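Local atomic coordinates of dehydroquinate synthase (Thermus thermophilus, PDB entry 1UJN), a protein that probably catalyses the NAD- and metal-dependent conversion of 3-deoxy-D-arabino-heptulosonate 7-phosphate to 3-dehydroquinate with release of phosphate, the second step toward chorismate. Residues K65-Y70 against I134-G139; G100-A105 against N141-F146. One frame throughout, in Å; residues are numbered along the deposited sequence.

Contact 1. Residues K65-Y70 against I134-G139; sequences KSLEVY and INLPEG
Leu67 lays its two methyls on separate residues of the strand: CD2 meets Ile134 CD1 at 3.7 Å, the side chains crossing at about a right angle, while CD1 meets Leu136 CD2 at 3.7 Å. Ile134 holds CG1 between its backbone N and carbonyl carbon (chi1 57°), which brings CD1 against Leu67 CD2 and beside Tyr70 CB; its CB rests against Lys65 C at 3.7 Å. One direct hydrogen bond joins the backbones, Asn135 N to Lys65 O at 2.8 Å. It is nearly straight (164° at the hydrogen), although the donor stands 48° out of the carbonyl plane. Strand 131-136, the first arm of an antiparallel hairpin, is thus tied to the loop leading into helix 67-80, whose N-cap is Ser66: its OG accepts from Val69 N at 3.2 Å. A water bridges Leu67 N (2.9 Å) and Asn135 O (2.6 Å). Asn135 OD1 accepts from Asn141 N and its ND2 donates to Glu62; an alanine here would probably leave both partners without their mate and uncover Lys65 CB, which ND2 now approaches to 3.6 Å. Lys65 NZ runs on to a salt bridge with Asp98.

Contact 2. Residues G100-A105 against N141-F146; sequences GGFVAA and NLVGAF
Ala105 N donates to Gly101 O at 2.9 Å, a helical bond that fixes the turn from which Ala105 CB reaches Ala145 CB, 3.8 Å away. No hydrogen bond crosses this contact; its main surface is the Phe102 ring. Phe102 CG lies anti to the backbone N (chi1 -176°), carrying the ring off the helix and over the strand's backbone. Gly144 CA sits over one ring face, 4.0 Å from the centroid and 29° off the normal, a CH-pi contact. At the same residue Phe102 CE1 approaches Gly144 O to 3.4 Å. Ala145 CB takes the ring edge, in plane, 3.8 Å from Phe102 CD1, whereas Val143 CG1 comes obliquely to within 3.8 Å of Phe102 CZ. Helix 94-106, which follows strand 87-92 of the large mixed sheet, thereby packs on the second arm of the hairpin 131-136/144-146 with the short axes at 77°. Leu142 and Val143 both face Ile134 of the partner strand, forming a classic beta bulge. Phe102 also stacks with Tyr70 of its own chain and packs on Tyr70 of the second subunit; the backbones of Leu142 and Gly144 form hydrogen bonds to that subunit.

How the contacts relate
The centres of contacts 1 and 2 lie about 11 Å apart, on the same side of the chain's centre. Their segments alternate along the chain: 65-70, 100-105, 134-139, 141-146. Each contact sets one arm of the antiparallel hairpin 131-136/144-146 against a different helical element, the start of helix 67-80 in contact 1 and helix 94-106 in contact 2. Lys65 NZ to Asn141 OD1, at 2.7 Å, is a probable hydrogen bond between them, and Leu136 CD1 packs on Val143 CG2 at 3.6 Å. Both contacts touch the second subunit, and the hairpin also carries Lys131 and Lys140, predicted NAD(+)-binding residues, consistent with a dimer interface close to the cofactor site.

Contact 1. Residues K65-Y70 against I134-G139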
ATOM      1  N   LYS A  65      14.730  -4.164   6.764  1.00 28.88           N
ATOM      2  CA  LYS A  65      13.323  -4.453   6.515  1.00 26.50           C
ATOM      3  C   LYS A  65      12.552  -4.531   7.826  1.00 27.50           C
ATOM      4  O   LYS A  65      12.049  -5.588   8.209  1.00 27.64           O
ATOM      5  CB  LYS A  65      13.193  -5.757   5.720  1.00 26.84           C
ATOM      6  CG  LYS A  65      13.707  -5.631   4.291  1.00 25.64           C
ATOM      7  CD  LYS A  65      13.764  -6.967   3.555  1.00 26.68           C
ATOM      8  CE  LYS A  65      12.408  -7.659   3.489  1.00 24.70           C
ATOM      9  NZ  LYS A  65      12.489  -8.892   2.645  1.00 26.14           N
ATOM     10  N   SER A  66      12.451  -3.389   8.499  1.00 25.39           N
ATOM     11  CA  SER A  66      11.766  -3.303   9.781  1.00 27.00           C
ATOM     12  C   SER A  66      10.877  -2.069   9.852  1.00 25.87           C
ATOM     13  O   SER A  66      11.049  -1.124   9.085  1.00 25.09           O
ATOM     14  CB  SER A  66      12.788  -3.226  10.912  1.00 28.33           C
ATOM     15  OG  SER A  66      13.451  -1.975  10.888  1.00 30.52           O
ATOM     16  N   LEU A  67       9.943  -2.077  10.797  1.00 26.51           N
ATOM     17  CA  LEU A  67       9.029  -0.956  10.983  1.00 25.84           C
ATOM     18  C   LEU A  67       9.796   0.294  11.390  1.00 25.26           C
ATOM     19  O   LEU A  67       9.437   1.407  11.012  1.00 21.69           O
ATOM     20  CB  LEU A  67       7.987  -1.291  12.056  1.00 26.19           C
ATOM     21  CG  LEU A  67       6.866  -2.257  11.662  1.00 27.50           C
ATOM     22  CD1 LEU A  67       6.159  -2.780  12.909  1.00 27.44           C
ATOM     23  CD2 LEU A  67       5.889  -1.542  10.742  1.00 27.62           C
ATOM     24  N   GLU A  68      10.861   0.109  12.161  1.00 25.99           N
ATOM     25  CA  GLU A  68      11.653   1.242  12.611  1.00 28.19           C
ATOM     26  C   GLU A  68      12.344   1.962  11.457  1.00 25.68           C
ATOM     27  O   GLU A  68      12.299   3.189  11.369  1.00 24.63           O
ATOM     28  CB  GLU A  68      12.702   0.793  13.632  1.00 33.93           C
ATOM     29  CG  GLU A  68      13.491   1.951  14.212  1.00 42.22           C
ATOM     30  CD  GLU A  68      12.591   3.025  14.803  1.00 46.72           C
ATOM     31  OE1 GLU A  68      11.957   2.763  15.849  1.00 49.86           O
ATOM     32  OE2 GLU A  68      12.508   4.127  14.212  1.00 51.31           O
ATOM     33  N   VAL A  69      12.981   1.206  10.572  1.00 26.32           N
ATOM     34  CA  VAL A  69      13.679   1.819   9.445  1.00 24.74           C
ATOM     35  C   VAL A  69      12.668   2.422   8.469  1.00 25.10           C
ATOM     36  O   VAL A  69      12.910   3.475   7.873  1.00 24.09           O
ATOM     37  CB  VAL A  69      14.566   0.788   8.723  1.00 26.71           C
ATOM     38  CG1 VAL A  69      15.270   1.429   7.540  1.00 25.86           C
ATOM     39  CG2 VAL A  69      15.593   0.234   9.696  1.00 28.46           C
ATOM     40  N   TYR A  70      11.532   1.748   8.326  1.00 24.03           N
ATOM     41  CA  TYR A  70      10.451   2.194   7.452  1.00 22.07           C
ATOM     42  C   TYR A  70       9.983   3.579   7.910  1.00 22.47           C
ATOM     43  O   TYR A  70       9.872   4.516   7.112  1.00 21.02           O
ATOM     44  CB  TYR A  70       9.309   1.170   7.527  1.00 20.69           C
ATOM     45  CG  TYR A  70       7.998   1.563   6.867  1.00 18.91           C
ATOM     46  CD1 TYR A  70       7.901   1.726   5.483  1.00 21.00           C
ATOM     47  CD2 TYR A  70       6.845   1.731   7.628  1.00 22.13           C
ATOM     48  CE1 TYR A  70       6.676   2.048   4.878  1.00 20.45           C
ATOM     49  CE2 TYR A  70       5.610   2.050   7.032  1.00 20.67           C
ATOM     50  CZ  TYR A  70       5.537   2.206   5.663  1.00 21.32           C
ATOM     51  OH  TYR A  70       4.324   2.517   5.083  1.00 20.74           O
ATOM     52  N   ILE A 134       8.368  -5.378   4.352  1.00 21.05           N
ATOM     53  CA  ILE A 134       9.273  -5.477   5.483  1.00 22.21           C
ATOM     54  C   ILE A 134       8.877  -6.668   6.360  1.00 23.67           C
ATOM     55  O   ILE A 134       7.878  -7.345   6.093  1.00 21.79           O
ATOM     56  CB  ILE A 134       9.230  -4.182   6.328  1.00 21.46           C
ATOM     57  CG1 ILE A 134       7.792  -3.904   6.781  1.00 22.22           C
ATOM     58  CG2 ILE A 134       9.750  -2.997   5.503  1.00 20.83           C
ATOM     59  CD1 ILE A 134       7.661  -2.754   7.767  1.00 24.70           C
ATOM     60  N   ASN A 135       9.662  -6.916   7.406  1.00 22.33           N
ATOM     61  CA  ASN A 135       9.400  -8.024   8.319  1.00 24.61           C
ATOM     62  C   ASN A 135       8.769  -7.534   9.618  1.00 25.71           C
ATOM     63  O   ASN A 135       8.752  -6.336   9.905  1.00 26.17           O
ATOM     64  CB  ASN A 135      10.702  -8.752   8.687  1.00 23.00           C
ATOM     65  CG  ASN A 135      11.515  -9.160   7.478  1.00 24.31           C
ATOM     66  OD1 ASN A 135      10.987  -9.726   6.523  1.00 26.44           O
ATOM     67  ND2 ASN A 135      12.818  -8.888   7.522  1.00 23.33           N
ATOM     68  N   LEU A 136       8.258  -8.487  10.393  1.00 26.70           N
ATOM     69  CA  LEU A 136       7.666  -8.225  11.701  1.00 27.46           C
ATOM     70  C   LEU A 136       8.291  -9.263  12.628  1.00 28.92           C
ATOM     71  O   LEU A 136       8.835 -10.264  12.166  1.00 28.56           O
ATOM     72  CB  LEU A 136       6.150  -8.446  11.688  1.00 26.05           C
ATOM     73  CG  LEU A 136       5.251  -7.515  10.877  1.00 24.48           C
ATOM     74  CD1 LEU A 136       3.812  -8.031  10.921  1.00 22.43           C
ATOM     75  CD2 LEU A 136       5.338  -6.112  11.437  1.00 23.53           C
ATOM     76  N   PRO A 137       8.228  -9.035  13.946  1.00 31.36           N
ATOM     77  CA  PRO A 137       8.805 -10.008  14.880  1.00 31.99           C
ATOM     78  C   PRO A 137       8.149 -11.373  14.677  1.00 33.07           C
ATOM     79  O   PRO A 137       8.778 -12.415  14.870  1.00 33.63           O
ATOM     80  CB  PRO A 137       8.471  -9.408  16.239  1.00 32.37           C
ATOM     81  CG  PRO A 137       8.564  -7.939  15.974  1.00 34.21           C
ATOM     82  CD  PRO A 137       7.842  -7.798  14.646  1.00 30.32           C
ATOM     83  N   GLU A 138       6.880 -11.353  14.274  1.00 31.87           N
ATOM     84  CA  GLU A 138       6.117 -12.572  14.045  1.00 30.53           C
ATOM     85  C   GLU A 138       6.506 -13.315  12.768  1.00 29.56           C
ATOM     86  O   GLU A 138       6.092 -14.456  12.564  1.00 29.09           O
ATOM     87  CB  GLU A 138       4.617 -12.264  13.995  1.00 30.49           C
ATOM     88  CG  GLU A 138       3.998 -11.767  15.302  1.00 35.35           C
ATOM     89  CD  GLU A 138       4.480 -10.386  15.710  1.00 35.49           C
ATOM     90  OE1 GLU A 138       4.866  -9.599  14.824  1.00 36.73           O
ATOM     91  OE2 GLU A 138       4.453 -10.078  16.922  1.00 37.50           O
ATOM     92  N   GLY A 139       7.283 -12.677  11.898  1.00 27.95           N
ATOM     93  CA  GLY A 139       7.670 -13.361  10.679  1.00 27.13           C
ATOM     94  C   GLY A 139       8.191 -12.488   9.558  1.00 28.05           C
ATOM     95  O   GLY A 139       7.968 -11.281   9.536  1.00 28.02           O
TER
HETATM   96  O   HOH W   1      12.770 -10.891   4.692  1.00 29.24           O
HETATM   97  O   HOH W   2      14.075  -7.650   9.967  1.00 30.82           O
HETATM   98  O   HOH W   3       9.595  -4.743  11.802  1.00 28.92           O

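Contact 2. Residues G100-A105 against N141-F146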
ATOM      1  N   GLY A 100      12.741   0.121   0.252  1.00 19.06           N
ATOM      2  CA  GLY A 100      12.535   1.314  -0.558  1.00 18.46           C
ATOM      3  C   GLY A 100      11.291   1.280  -1.429  1.00 17.20           C
ATOM      4  O   GLY A 100      10.629   2.302  -1.615  1.00 16.86           O
ATOM      5  N   GLY A 101      10.975   0.110  -1.977  1.00 17.14           N
ATOM      6  CA  GLY A 101       9.797  -0.009  -2.813  1.00 17.34           C
ATOM      7  C   GLY A 101       8.531   0.163  -1.991  1.00 18.28           C
ATOM      8  O   GLY A 101       7.547   0.726  -2.464  1.00 16.02           O
ATOM      9  N   PHE A 102       8.561  -0.320  -0.750  1.00 18.14           N
ATOM     10  CA  PHE A 102       7.408  -0.213   0.142  1.00 16.54           C
ATOM     11  C   PHE A 102       7.233   1.229   0.616  1.00 18.43           C
ATOM     12  O   PHE A 102       6.104   1.718   0.754  1.00 16.41           O
ATOM     13  CB  PHE A 102       7.579  -1.165   1.330  1.00 16.23           C
ATOM     14  CG  PHE A 102       6.397  -1.189   2.262  1.00 15.93           C
ATOM     15  CD1 PHE A 102       5.104  -1.344   1.764  1.00 16.24           C
ATOM     16  CD2 PHE A 102       6.579  -1.060   3.637  1.00 15.92           C
ATOM     17  CE1 PHE A 102       4.006  -1.371   2.622  1.00 19.05           C
ATOM     18  CE2 PHE A 102       5.487  -1.085   4.510  1.00 17.40           C
ATOM     19  CZ  PHE A 102       4.197  -1.241   4.002  1.00 19.97           C
ATOM     20  N   VAL A 103       8.350   1.907   0.864  1.00 16.98           N
ATOM     21  CA  VAL A 103       8.306   3.309   1.265  1.00 16.83           C
ATOM     22  C   VAL A 103       7.679   4.092   0.104  1.00 17.94           C
ATOM     23  O   VAL A 103       6.796   4.913   0.312  1.00 17.55           O
ATOM     24  CB  VAL A 103       9.723   3.847   1.555  1.00 16.86           C
ATOM     25  CG1 VAL A 103       9.713   5.375   1.631  1.00 18.47           C
ATOM     26  CG2 VAL A 103      10.221   3.268   2.886  1.00 17.22           C
ATOM     27  N   ALA A 104       8.125   3.821  -1.120  1.00 17.92           N
ATOM     28  CA  ALA A 104       7.576   4.503  -2.299  1.00 16.46           C
ATOM     29  C   ALA A 104       6.093   4.196  -2.479  1.00 16.71           C
ATOM     30  O   ALA A 104       5.312   5.069  -2.864  1.00 17.28           O
ATOM     31  CB  ALA A 104       8.336   4.086  -3.553  1.00 19.76           C
ATOM     32  N   ALA A 105       5.707   2.950  -2.219  1.00 14.80           N
ATOM     33  CA  ALA A 105       4.318   2.544  -2.369  1.00 16.28           C
ATOM     34  C   ALA A 105       3.374   3.231  -1.400  1.00 17.71           C
ATOM     35  O   ALA A 105       2.189   3.374  -1.696  1.00 17.33           O
ATOM     36  CB  ALA A 105       4.192   1.028  -2.205  1.00 15.83           C
ATOM     37  N   ASN A 141       8.585 -10.894   5.820  1.00 23.84           N
ATOM     38  CA  ASN A 141       7.696 -10.405   4.768  1.00 24.99           C
ATOM     39  C   ASN A 141       6.197 -10.525   5.036  1.00 25.06           C
ATOM     40  O   ASN A 141       5.466 -11.115   4.236  1.00 27.62           O
ATOM     41  CB  ASN A 141       8.028 -11.138   3.471  1.00 25.40           C
ATOM     42  CG  ASN A 141       9.497 -11.044   3.108  1.00 25.92           C
ATOM     43  OD1 ASN A 141      10.035  -9.949   2.959  1.00 26.92           O
ATOM     44  ND2 ASN A 141      10.155 -12.194   2.968  1.00 25.63           N
ATOM     45  N   LEU A 142       5.730  -9.952   6.139  1.00 21.56           N
ATOM     46  CA  LEU A 142       4.313 -10.025   6.464  1.00 21.44           C
ATOM     47  C   LEU A 142       3.580  -8.715   6.203  1.00 20.43           C
ATOM     48  O   LEU A 142       2.359  -8.649   6.320  1.00 22.41           O
ATOM     49  CB  LEU A 142       4.132 -10.440   7.925  1.00 22.31           C
ATOM     50  CG  LEU A 142       4.650 -11.841   8.267  1.00 24.20           C
ATOM     51  CD1 LEU A 142       4.458 -12.106   9.753  1.00 24.74           C
ATOM     52  CD2 LEU A 142       3.910 -12.877   7.446  1.00 23.95           C
ATOM     53  N   VAL A 143       4.331  -7.676   5.852  1.00 19.26           N
ATOM     54  CA  VAL A 143       3.755  -6.363   5.571  1.00 20.48           C
ATOM     55  C   VAL A 143       4.393  -5.852   4.292  1.00 20.75           C
ATOM     56  O   VAL A 143       5.610  -5.922   4.127  1.00 20.03           O
ATOM     57  CB  VAL A 143       4.043  -5.359   6.708  1.00 20.11           C
ATOM     58  CG1 VAL A 143       3.331  -4.029   6.432  1.00 21.96           C
ATOM     59  CG2 VAL A 143       3.578  -5.946   8.043  1.00 21.33           C
ATOM     60  N   GLY A 144       3.583  -5.351   3.373  1.00 19.82           N
ATOM     61  CA  GLY A 144       4.172  -4.871   2.143  1.00 17.45           C
ATOM     62  C   GLY A 144       3.166  -4.320   1.170  1.00 18.40           C
ATOM     63  O   GLY A 144       2.067  -3.919   1.550  1.00 16.86           O
ATOM     64  N   ALA A 145       3.557  -4.318  -0.098  1.00 15.57           N
ATOM     65  CA  ALA A 145       2.709  -3.797  -1.149  1.00 16.64           C
ATOM     66  C   ALA A 145       3.240  -4.210  -2.502  1.00 17.11           C
ATOM     67  O   ALA A 145       4.447  -4.379  -2.680  1.00 17.26           O
ATOM     68  CB  ALA A 145       2.675  -2.270  -1.066  1.00 16.36           C
ATOM     69  N   PHE A 146       2.335  -4.397  -3.454  1.00 18.15           N
ATOM     70  CA  PHE A 146       2.759  -4.696  -4.810  1.00 18.46           C
ATOM     71  C   PHE A 146       2.877  -3.314  -5.440  1.00 19.32           C
ATOM     72  O   PHE A 146       1.876  -2.610  -5.623  1.00 19.71           O
ATOM     73  CB  PHE A 146       1.720  -5.551  -5.536  1.00 21.50           C
ATOM     74  CG  PHE A 146       1.761  -6.998  -5.140  1.00 22.40           C
ATOM     75  CD1 PHE A 146       0.816  -7.522  -4.267  1.00 23.20           C
ATOM     76  CD2 PHE A 146       2.775  -7.831  -5.613  1.00 23.84           C
ATOM     77  CE1 PHE A 146       0.879  -8.860  -3.869  1.00 24.16           C
ATOM     78  CE2 PHE A 146       2.849  -9.167  -5.219  1.00 25.05           C
ATOM     79  CZ  PHE A 146       1.896  -9.678  -4.345  1.00 25.46           C
TER